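Local coordinates for putative glycoside hydrolase (Parabacteroides distasonis ATCC 8503, PDB 3GYC), which is a putative glycoside hydrolase of the cellulase-like TIM-barrel group that probably cleaves glycosidic bonds, its natural substrate being unknown, at residues W26-W31 / N88-Q93; W71-V76 / W115-V120. All coordinates share one frame; numbering follows the deposited sequence.

Contact 1 (W26-W31 / N88-Q93). With EDO (1,2-ethanediol), chain E; EDO (1,2-ethanediol), chain D.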
ATOM      1  N   TRP A  26      -4.168   8.723  -7.840  1.00 10.54           N
ATOM      2  CA  TRP A  26      -4.395  10.092  -7.447  1.00 10.00           C
ATOM      3  C   TRP A  26      -3.892  11.085  -8.506  1.00 10.36           C
ATOM      4  O   TRP A  26      -4.477  12.171  -8.676  1.00 10.06           O
ATOM      5  CB  TRP A  26      -3.718  10.378  -6.056  1.00  9.80           C
ATOM      6  CG  TRP A  26      -2.221  10.428  -6.144  1.00  9.81           C
ATOM      7  CD1 TRP A  26      -1.367   9.386  -6.067  1.00 10.63           C
ATOM      8  CD2 TRP A  26      -1.412  11.589  -6.374  1.00  7.83           C
ATOM      9  NE1 TRP A  26      -0.071   9.814  -6.255  1.00 10.89           N
ATOM     10  CE2 TRP A  26      -0.068  11.163  -6.408  1.00  8.83           C
ATOM     11  CE3 TRP A  26      -1.687  12.926  -6.563  1.00 11.16           C
ATOM     12  CZ2 TRP A  26       0.981  12.038  -6.618  1.00  9.58           C
ATOM     13  CZ3 TRP A  26      -0.672  13.785  -6.765  1.00 10.59           C
ATOM     14  CH2 TRP A  26       0.655  13.350  -6.794  1.00 12.29           C
ATOM     15  N   LEU A  27      -2.795  10.732  -9.175  1.00 10.33           N
ATOM     16  CA  LEU A  27      -2.227  11.613 -10.190  1.00 10.74           C
ATOM     17  C   LEU A  27      -2.700  11.216 -11.587  1.00 11.55           C
ATOM     18  O   LEU A  27      -2.967  12.100 -12.409  1.00 12.87           O
ATOM     19  CB  LEU A  27      -0.692  11.563 -10.115  1.00 10.23           C
ATOM     20  CG  LEU A  27       0.076  12.528 -11.001  1.00 10.14           C
ATOM     21  CD1 LEU A  27      -0.353  13.974 -10.694  1.00  9.06           C
ATOM     22  CD2 LEU A  27       1.626  12.265 -10.846  1.00  7.48           C
ATOM     23  N   GLU A  28      -2.807   9.920 -11.852  1.00 10.21           N
ATOM     24  CA  GLU A  28      -3.099   9.417 -13.204  1.00 10.78           C
ATOM     25  C   GLU A  28      -4.537   9.396 -13.659  1.00 13.20           C
ATOM     26  O   GLU A  28      -4.803   9.595 -14.830  1.00 10.23           O
ATOM     27  CB  GLU A  28      -2.550   8.008 -13.347  1.00 10.98           C
ATOM     28  CG  GLU A  28      -1.045   8.062 -13.440  1.00 11.43           C
ATOM     29  CD  GLU A  28      -0.399   6.705 -13.563  1.00 11.30           C
ATOM     30  OE1 GLU A  28      -0.898   5.855 -14.331  1.00 13.94           O
ATOM     31  OE2 GLU A  28       0.695   6.519 -12.974  1.00 11.00           O
ATOM     32  N   ARG A  29      -5.452   9.156 -12.719  1.00 10.69           N
ATOM     33  CA  ARG A  29      -6.867   8.951 -13.077  1.00 10.81           C
ATOM     34  C   ARG A  29      -7.630  10.204 -13.044  1.00 11.65           C
ATOM     35  O   ARG A  29      -8.505  10.439 -12.176  1.00 10.68           O
ATOM     36  CB  ARG A  29      -7.472   7.876 -12.183  1.00 10.19           C
ATOM     37  CG  ARG A  29      -6.920   6.507 -12.450  1.00 11.05           C
ATOM     38  CD  ARG A  29      -7.809   5.398 -11.805  1.00 10.93           C
ATOM     39  NE  ARG A  29      -9.124   5.297 -12.438  1.00 12.21           N
ATOM     40  CZ  ARG A  29      -9.446   4.513 -13.462  1.00 11.33           C
ATOM     41  NH1 ARG A  29      -8.549   3.805 -14.115  1.00 13.73           N
ATOM     42  NH2 ARG A  29     -10.675   4.557 -13.945  1.00 13.04           N
ATOM     43  N   ARG A  30      -7.243  11.081 -13.979  1.00 12.05           N
ATOM     44  CA  ARG A  30      -7.816  12.416 -14.018  1.00 12.84           C
ATOM     45  C   ARG A  30      -8.341  12.828 -15.402  1.00 11.05           C
ATOM     46  O   ARG A  30      -8.536  13.998 -15.675  1.00 10.80           O
ATOM     47  CB  ARG A  30      -6.819  13.406 -13.436  1.00 15.32           C
ATOM     48  CG  ARG A  30      -6.235  12.944 -12.104  1.00 16.30           C
ATOM     49  CD  ARG A  30      -5.384  14.031 -11.513  1.00 16.02           C
ATOM     50  NE  ARG A  30      -6.172  15.086 -10.862  1.00 15.72           N
ATOM     51  CZ  ARG A  30      -5.780  16.339 -10.680  1.00 15.61           C
ATOM     52  NH1 ARG A  30      -4.658  16.794 -11.209  1.00 15.52           N
ATOM     53  NH2 ARG A  30      -6.529  17.161  -9.980  1.00 15.76           N
ATOM     54  N   TRP A  31      -8.617  11.834 -16.242  1.00 11.50           N
ATOM     55  CA  TRP A  31      -9.341  12.024 -17.494  1.00 10.60           C
ATOM     56  C   TRP A  31     -10.813  11.981 -17.079  1.00 11.41           C
ATOM     57  O   TRP A  31     -11.104  11.597 -15.969  1.00 11.13           O
ATOM     58  CB  TRP A  31      -9.021  10.912 -18.517  1.00 10.64           C
ATOM     59  CG  TRP A  31      -9.369   9.534 -18.143  1.00 10.26           C
ATOM     60  CD1 TRP A  31     -10.566   8.925 -18.338  1.00  9.68           C
ATOM     61  CD2 TRP A  31      -8.526   8.569 -17.528  1.00 10.06           C
ATOM     62  NE1 TRP A  31     -10.533   7.669 -17.864  1.00 10.56           N
ATOM     63  CE2 TRP A  31      -9.296   7.408 -17.365  1.00 10.78           C
ATOM     64  CE3 TRP A  31      -7.217   8.588 -17.039  1.00  9.52           C
ATOM     65  CZ2 TRP A  31      -8.811   6.267 -16.782  1.00 11.57           C
ATOM     66  CZ3 TRP A  31      -6.711   7.426 -16.455  1.00 10.05           C
ATOM     67  CH2 TRP A  31      -7.497   6.288 -16.337  1.00 11.38           C
ATOM     68  N   ASN A  88      -0.321   7.508 -20.689  1.00 11.20           N
ATOM     69  CA  ASN A  88      -0.858   8.671 -20.012  1.00 12.03           C
ATOM     70  C   ASN A  88       0.304   9.624 -19.720  1.00 14.27           C
ATOM     71  O   ASN A  88       1.480   9.234 -19.808  1.00 17.43           O
ATOM     72  CB  ASN A  88      -1.567   8.229 -18.735  1.00  9.25           C
ATOM     73  CG  ASN A  88      -2.517   9.283 -18.190  1.00  9.54           C
ATOM     74  OD1 ASN A  88      -2.725  10.367 -18.792  1.00  7.99           O
ATOM     75  ND2 ASN A  88      -3.192   8.930 -17.095  1.00  9.07           N
ATOM     76  N   GLU A  89      -0.024  10.881 -19.459  1.00 15.23           N
ATOM     77  CA  GLU A  89       0.981  11.905 -19.189  1.00 17.96           C
ATOM     78  C   GLU A  89       0.747  12.478 -17.845  1.00 16.49           C
ATOM     79  O   GLU A  89      -0.378  12.817 -17.528  1.00 17.76           O
ATOM     80  CB  GLU A  89       0.870  13.065 -20.161  1.00 20.68           C
ATOM     81  CG  GLU A  89       1.297  12.780 -21.560  1.00 25.40           C
ATOM     82  CD  GLU A  89       1.298  14.068 -22.422  1.00 29.76           C
ATOM     83  OE1 GLU A  89       1.470  15.193 -21.838  1.00 32.70           O
ATOM     84  OE2 GLU A  89       1.177  13.958 -23.676  1.00 34.02           O
ATOM     85  N   VAL A  90       1.791  12.590 -17.044  1.00 15.33           N
ATOM     86  CA  VAL A  90       1.676  13.229 -15.732  1.00 13.48           C
ATOM     87  C   VAL A  90       2.799  14.228 -15.481  1.00 12.48           C
ATOM     88  O   VAL A  90       3.901  14.110 -16.058  1.00 13.12           O
ATOM     89  CB  VAL A  90       1.711  12.195 -14.579  1.00 13.35           C
ATOM     90  CG1 VAL A  90       0.557  11.168 -14.746  1.00 14.40           C
ATOM     91  CG2 VAL A  90       3.090  11.523 -14.471  1.00 13.19           C
ATOM     92  N   GLN A  91       2.485  15.230 -14.657  1.00 11.26           N
ATOM     93  CA  GLN A  91       3.462  16.202 -14.165  1.00 10.70           C
ATOM     94  C   GLN A  91       3.373  16.081 -12.635  1.00 10.22           C
ATOM     95  O   GLN A  91       2.329  16.381 -12.006  1.00  9.05           O
ATOM     96  CB  GLN A  91       3.210  17.622 -14.671  1.00 10.18           C
ATOM     97  CG  GLN A  91       4.277  18.559 -14.224  1.00 10.47           C
ATOM     98  CD  GLN A  91       4.011  20.009 -14.528  1.00 11.19           C
ATOM     99  OE1 GLN A  91       3.526  20.371 -15.596  1.00 11.20           O
ATOM    100  NE2 GLN A  91       4.423  20.860 -13.617  1.00 12.63           N
ATOM    101  N   VAL A  92       4.467  15.640 -12.021  1.00 11.39           N
ATOM    102  CA  VAL A  92       4.437  15.256 -10.602  1.00 10.08           C
ATOM    103  C   VAL A  92       4.454  16.440  -9.641  1.00 10.55           C
ATOM    104  O   VAL A  92       3.710  16.434  -8.672  1.00 12.37           O
ATOM    105  CB  VAL A  92       5.493  14.202 -10.262  1.00  9.64           C
ATOM    106  CG1 VAL A  92       5.350  13.691  -8.845  1.00  9.45           C
ATOM    107  CG2 VAL A  92       5.396  13.019 -11.219  1.00  9.57           C
ATOM    108  N   GLN A  93       5.271  17.448  -9.903  1.00 12.86           N
ATOM    109  CA  GLN A  93       5.274  18.666  -9.097  1.00 11.98           C
ATOM    110  C   GLN A  93       4.877  19.822  -9.994  1.00 12.30           C
ATOM    111  O   GLN A  93       5.315  19.879 -11.159  1.00 12.93           O
ATOM    112  CB  GLN A  93       6.635  18.929  -8.459  1.00 12.78           C
ATOM    113  CG  GLN A  93       7.049  18.016  -7.331  1.00 12.78           C
ATOM    114  CD  GLN A  93       6.265  18.246  -6.030  1.00 13.52           C
ATOM    115  OE1 GLN A  93       5.152  18.800  -6.041  1.00 13.19           O
ATOM    116  NE2 GLN A  93       6.848  17.818  -4.913  1.00 11.33           N
TER
HETATM  117  C1  EDO E   4      -4.798  12.269 -16.291  1.00 45.76           C
HETATM  118  O1  EDO E   4      -3.391  12.638 -16.262  1.00 47.56           O
HETATM  119  C2  EDO E   4      -5.405  12.454 -17.668  1.00 45.93           C
HETATM  120  O2  EDO E   4      -5.074  11.408 -18.611  1.00 44.39           O
HETATM  121  C1  EDO D   3     -11.342   3.061 -17.617  1.00 32.76           C
HETATM  122  O1  EDO D   3     -11.847   3.709 -16.434  1.00 32.92           O
HETATM  123  C2  EDO D   3     -10.485   1.891 -17.226  1.00 32.54           C
HETATM  124  O2  EDO D   3      -9.602   2.160 -16.121  1.00 30.83           O
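L27 lays its two methyls against V90, Q91 and V92. CD2 comes up to V90 CB at 3.7 Å and also reaches V92 CG2, 3.9 Å away. L27 and V90 meet at a slant, L27 and V92 at about a right angle. L27 CG stands opposite its backbone N (chi1 -174°), which puts the branch over V90. The E28 chain slants across V90, with CG 3.7 Å from V90 CG1. Its carboxylate turns to other partners, Y59, S84 and R117. N88 supplies the polar link. Its ND2 donates to E28 O at 2.9 Å, a bent bond with an N-H...O angle of 131°, and the acceptor lies in the amide plane. S84 OG is a second partner of ND2. N88 OD1 takes a hydrogen bond of 2.6 Å from O2 of the chain E ethanediol. The edge of the W31 ring faces ND2, with ring and amide planes 67° apart. A leucine in place of N88 would probably leave E28 O without this donor where the helix ends. Apolar packing thus joins helix 25-28 to the 71-73/88-90 hairpin, while one hydrogen bond from the N88 side-chain amide satisfies E28 O and helps fix their relative position.

Contact 2 (W71-V76 / W115-V120). With EDO (1,2-ethanediol), chain F.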
ATOM      1  N   TRP A  71       5.654  13.850 -18.026  1.00 10.80           N
ATOM      2  CA  TRP A  71       6.119  12.501 -18.362  1.00 10.36           C
ATOM      3  C   TRP A  71       5.082  11.617 -19.023  1.00 11.91           C
ATOM      4  O   TRP A  71       3.954  11.578 -18.560  1.00 13.41           O
ATOM      5  CB  TRP A  71       6.533  11.765 -17.104  1.00 10.20           C
ATOM      6  CG  TRP A  71       7.642  12.421 -16.325  1.00 10.71           C
ATOM      7  CD1 TRP A  71       7.512  13.365 -15.341  1.00 10.05           C
ATOM      8  CD2 TRP A  71       9.047  12.164 -16.462  1.00 11.25           C
ATOM      9  NE1 TRP A  71       8.759  13.696 -14.842  1.00  9.98           N
ATOM     10  CE2 TRP A  71       9.714  12.972 -15.509  1.00 11.54           C
ATOM     11  CE3 TRP A  71       9.811  11.318 -17.297  1.00 11.59           C
ATOM     12  CZ2 TRP A  71      11.122  12.969 -15.364  1.00 10.83           C
ATOM     13  CZ3 TRP A  71      11.185  11.305 -17.148  1.00 11.74           C
ATOM     14  CH2 TRP A  71      11.827  12.131 -16.193  1.00 12.23           C
ATOM     15  N   LEU A  72       5.500  10.883 -20.062  1.00 11.70           N
ATOM     16  CA  LEU A  72       4.677   9.919 -20.755  1.00 11.58           C
ATOM     17  C   LEU A  72       4.905   8.533 -20.130  1.00 12.37           C
ATOM     18  O   LEU A  72       6.031   8.020 -20.135  1.00 13.62           O
ATOM     19  CB  LEU A  72       5.027   9.902 -22.242  1.00 12.92           C
ATOM     20  CG  LEU A  72       4.125   9.045 -23.148  1.00 13.95           C
ATOM     21  CD1 LEU A  72       2.685   9.534 -23.180  1.00 13.41           C
ATOM     22  CD2 LEU A  72       4.706   9.011 -24.563  1.00 14.25           C
ATOM     23  N   LEU A  73       3.863   7.961 -19.519  1.00 11.27           N
ATOM     24  CA  LEU A  73       3.970   6.678 -18.827  1.00 10.48           C
ATOM     25  C   LEU A  73       3.360   5.553 -19.639  1.00 11.00           C
ATOM     26  O   LEU A  73       2.342   5.766 -20.303  1.00 11.71           O
ATOM     27  CB  LEU A  73       3.277   6.741 -17.463  1.00  9.92           C
ATOM     28  CG  LEU A  73       3.685   7.862 -16.506  1.00 10.86           C
ATOM     29  CD1 LEU A  73       2.911   7.764 -15.235  1.00  8.57           C
ATOM     30  CD2 LEU A  73       5.203   7.928 -16.242  1.00  7.30           C
ATOM     31  N   LYS A  74       3.995   4.378 -19.616  1.00 12.45           N
ATOM     32  CA  LYS A  74       3.463   3.181 -20.281  1.00 14.25           C
ATOM     33  C   LYS A  74       2.575   2.481 -19.290  1.00 14.95           C
ATOM     34  O   LYS A  74       2.883   2.478 -18.116  1.00 17.38           O
ATOM     35  CB  LYS A  74       4.582   2.243 -20.706  1.00 15.56           C
ATOM     36  CG  LYS A  74       5.554   2.912 -21.644  1.00 18.06           C
ATOM     37  CD  LYS A  74       6.630   1.965 -22.203  1.00 18.80           C
ATOM     38  CE  LYS A  74       7.738   1.669 -21.234  1.00 19.18           C
ATOM     39  NZ  LYS A  74       8.874   1.026 -21.981  1.00 18.27           N
ATOM     40  N   GLU A  75       1.479   1.878 -19.731  1.00 14.36           N
ATOM     41  CA  GLU A  75       0.569   1.240 -18.768  1.00 15.87           C
ATOM     42  C   GLU A  75       1.146  -0.054 -18.180  1.00 14.63           C
ATOM     43  O   GLU A  75       1.958  -0.751 -18.813  1.00 13.12           O
ATOM     44  CB  GLU A  75      -0.844   0.994 -19.391  1.00 17.13           C
ATOM     45  CG  GLU A  75      -0.955  -0.127 -20.450  1.00 16.75           C
ATOM     46  CD  GLU A  75      -0.468   0.240 -21.858  1.00 19.91           C
ATOM     47  OE1 GLU A  75       0.056   1.372 -22.089  1.00 21.38           O
ATOM     48  OE2 GLU A  75      -0.639  -0.614 -22.763  1.00 19.19           O
ATOM     49  N   VAL A  76       0.759  -0.329 -16.943  1.00 14.14           N
ATOM     50  CA  VAL A  76       1.122  -1.572 -16.276  1.00 15.91           C
ATOM     51  C   VAL A  76       0.167  -2.687 -16.726  1.00 14.78           C
ATOM     52  O   VAL A  76       0.565  -3.845 -16.909  1.00 15.25           O
ATOM     53  CB  VAL A  76       1.016  -1.455 -14.739  1.00 16.94           C
ATOM     54  CG1 VAL A  76       1.746  -2.633 -14.098  1.00 17.41           C
ATOM     55  CG2 VAL A  76       1.608  -0.131 -14.236  1.00 18.66           C
ATOM     56  N   TRP A 115       5.630   2.582  -6.897  1.00  8.78           N
ATOM     57  CA  TRP A 115       5.541   1.451  -7.805  1.00 11.23           C
ATOM     58  C   TRP A 115       6.516   1.672  -8.988  1.00 12.12           C
ATOM     59  O   TRP A 115       6.547   0.878  -9.922  1.00 14.34           O
ATOM     60  CB  TRP A 115       4.108   1.279  -8.308  1.00 12.87           C
ATOM     61  CG  TRP A 115       3.153   0.766  -7.304  1.00 13.36           C
ATOM     62  CD1 TRP A 115       2.581  -0.477  -7.273  1.00 13.41           C
ATOM     63  CD2 TRP A 115       2.587   1.497  -6.174  1.00 12.66           C
ATOM     64  NE1 TRP A 115       1.677  -0.537  -6.205  1.00 14.28           N
ATOM     65  CE2 TRP A 115       1.695   0.633  -5.515  1.00 11.98           C
ATOM     66  CE3 TRP A 115       2.765   2.793  -5.667  1.00 13.26           C
ATOM     67  CZ2 TRP A 115       0.985   1.013  -4.355  1.00 12.81           C
ATOM     68  CZ3 TRP A 115       2.068   3.169  -4.549  1.00 14.05           C
ATOM     69  CH2 TRP A 115       1.199   2.267  -3.885  1.00 12.81           C
ATOM     70  N   TYR A 116       7.299   2.760  -8.939  1.00 12.43           N
ATOM     71  CA  TYR A 116       8.299   3.091  -9.959  1.00 11.76           C
ATOM     72  C   TYR A 116       7.741   2.937 -11.391  1.00 12.07           C
ATOM     73  O   TYR A 116       8.227   2.121 -12.201  1.00 11.01           O
ATOM     74  CB  TYR A 116       9.544   2.241  -9.702  1.00 12.56           C
ATOM     75  CG  TYR A 116      10.142   2.591  -8.379  1.00 13.00           C
ATOM     76  CD1 TYR A 116      11.004   3.692  -8.266  1.00 13.24           C
ATOM     77  CD2 TYR A 116       9.858   1.853  -7.236  1.00 13.17           C
ATOM     78  CE1 TYR A 116      11.545   4.059  -7.045  1.00 14.23           C
ATOM     79  CE2 TYR A 116      10.384   2.219  -6.001  1.00 11.72           C
ATOM     80  CZ  TYR A 116      11.227   3.324  -5.911  1.00 13.13           C
ATOM     81  OH  TYR A 116      11.774   3.717  -4.709  1.00 14.22           O
ATOM     82  N   ARG A 117       6.697   3.711 -11.658  1.00 11.29           N
ATOM     83  CA  ARG A 117       5.982   3.687 -12.919  1.00 12.32           C
ATOM     84  C   ARG A 117       6.970   3.907 -14.039  1.00 13.52           C
ATOM     85  O   ARG A 117       7.840   4.762 -13.936  1.00 12.65           O
ATOM     86  CB  ARG A 117       4.885   4.737 -12.938  1.00 11.88           C
ATOM     87  CG  ARG A 117       3.760   4.426 -11.950  1.00 10.76           C
ATOM     88  CD  ARG A 117       2.786   3.355 -12.499  1.00 11.26           C
ATOM     89  NE  ARG A 117       1.940   3.948 -13.542  1.00 10.16           N
ATOM     90  CZ  ARG A 117       2.030   3.695 -14.845  1.00 11.64           C
ATOM     91  NH1 ARG A 117       2.919   2.825 -15.334  1.00 12.84           N
ATOM     92  NH2 ARG A 117       1.225   4.320 -15.676  1.00 13.04           N
ATOM     93  N   LEU A 118       6.863   3.089 -15.067  1.00 13.28           N
ATOM     94  CA  LEU A 118       7.764   3.198 -16.220  1.00 12.85           C
ATOM     95  C   LEU A 118       7.342   4.286 -17.181  1.00 12.56           C
ATOM     96  O   LEU A 118       6.264   4.215 -17.799  1.00 13.01           O
ATOM     97  CB  LEU A 118       7.864   1.899 -16.999  1.00 13.46           C
ATOM     98  CG  LEU A 118       8.504   0.698 -16.314  1.00 15.76           C
ATOM     99  CD1 LEU A 118       8.357  -0.528 -17.219  1.00 16.37           C
ATOM    100  CD2 LEU A 118       9.986   0.973 -15.955  1.00 14.70           C
ATOM    101  N   ASP A 119       8.203   5.288 -17.317  1.00 11.47           N
ATOM    102  CA  ASP A 119       8.018   6.319 -18.309  1.00 11.58           C
ATOM    103  C   ASP A 119       8.671   5.750 -19.576  1.00 11.88           C
ATOM    104  O   ASP A 119       9.393   4.756 -19.513  1.00 12.95           O
ATOM    105  CB  ASP A 119       8.685   7.622 -17.927  1.00 13.27           C
ATOM    106  CG  ASP A 119      10.226   7.498 -17.830  1.00 14.41           C
ATOM    107  OD1 ASP A 119      10.697   6.753 -16.934  1.00 16.02           O
ATOM    108  OD2 ASP A 119      10.935   8.114 -18.679  1.00 16.60           O
ATOM    109  N   VAL A 120       8.469   6.396 -20.713  1.00 10.75           N
ATOM    110  CA  VAL A 120       9.023   5.875 -21.957  1.00 12.52           C
ATOM    111  C   VAL A 120      10.580   5.767 -21.942  1.00 13.50           C
ATOM    112  O   VAL A 120      11.147   4.947 -22.637  1.00 14.22           O
ATOM    113  CB  VAL A 120       8.486   6.653 -23.165  1.00 14.11           C
ATOM    114  CG1 VAL A 120       6.962   6.410 -23.257  1.00 14.03           C
ATOM    115  CG2 VAL A 120       8.794   8.146 -23.036  1.00 14.33           C
TER
HETATM  116  C1  EDO F   5       5.788  -0.260 -12.752  1.00 34.13           C
HETATM  117  O1  EDO F   5       4.828   0.509 -11.992  1.00 34.53           O
HETATM  118  C2  EDO F   5       5.470  -0.283 -14.268  1.00 33.91           C
HETATM  119  O2  EDO F   5       5.117   1.014 -14.809  1.00 31.36           O
HETATM  120  O   HOH W   1       0.232   4.756 -18.504  1.00 13.80           O
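R117 reaches from the loop after barrel strand 109-113 to the backbone of K74, in the segment that holds strand 71-73. The eight parallel strands of the chain form a TIM barrel, and this contact ties two of the loops that follow them. The backbones are joined by a single antiparallel bridge, with L73 and D119 as a non-hydrogen-bonded pair. K74 N donates to L118 O at 2.9 Å, and V120 N donates to L72 O at 3.0 Å. L72 O also receives a CA-H...O contact from D119.

The guanidinium of R117 is well supplied with acceptors. NH1 gives a nearly straight bond (173°) to K74 O at 2.8 Å, with the oxygen in the guanidinium plane. NH1 also donates to O2 of an ethanediol. NH2 donates to a water, which donates weakly in turn to L73 O. NE is salt-bridged to E28, which probably steadies the positive charge. Bends at chi2 and chi3 fold the chain back so that the group meets these partners. V76 CG2 lies over one of its faces and L73 CD1 over the opposite one. The ethanediol, probably from the crystallisation liquor, links R117 to two further groups: its O2 also accepts from L118 N, and its O1 donates to W115 O.

K74 and D119 find polar partners beyond the two segments. K74 NZ pairs with E122. D119 accepts from V123 N through OD1 and from D121 N through OD2. L72 CD2 packs on V120 CG1 at 3.7 Å. The D119 carboxylate plane stands 81° to the W71 ring, with OD2 3.5 Å from the ring-edge atom CZ3.

How the contacts relate
From the N terminus the chain runs through barrel strand 17-23 into segment 26-31, then through strand 53-57 and helix 60-65 to segment 71-76. It turns back as 88-93, where contact 1 closes its loop across 56 residues. Helix 95-105 and strand 109-113 lead on to 115-120, where contact 2 closes a loop of 38. The two loops cross, because the segments alternate along the chain. Strands 71-73 and 88-90 pair antiparallel, with V90 O to W71 N at 2.6 Å and N88 O to L73 N at 2.7 Å as probable hydrogen bonds. This hairpin therefore joins regions following the first and third barrel strands.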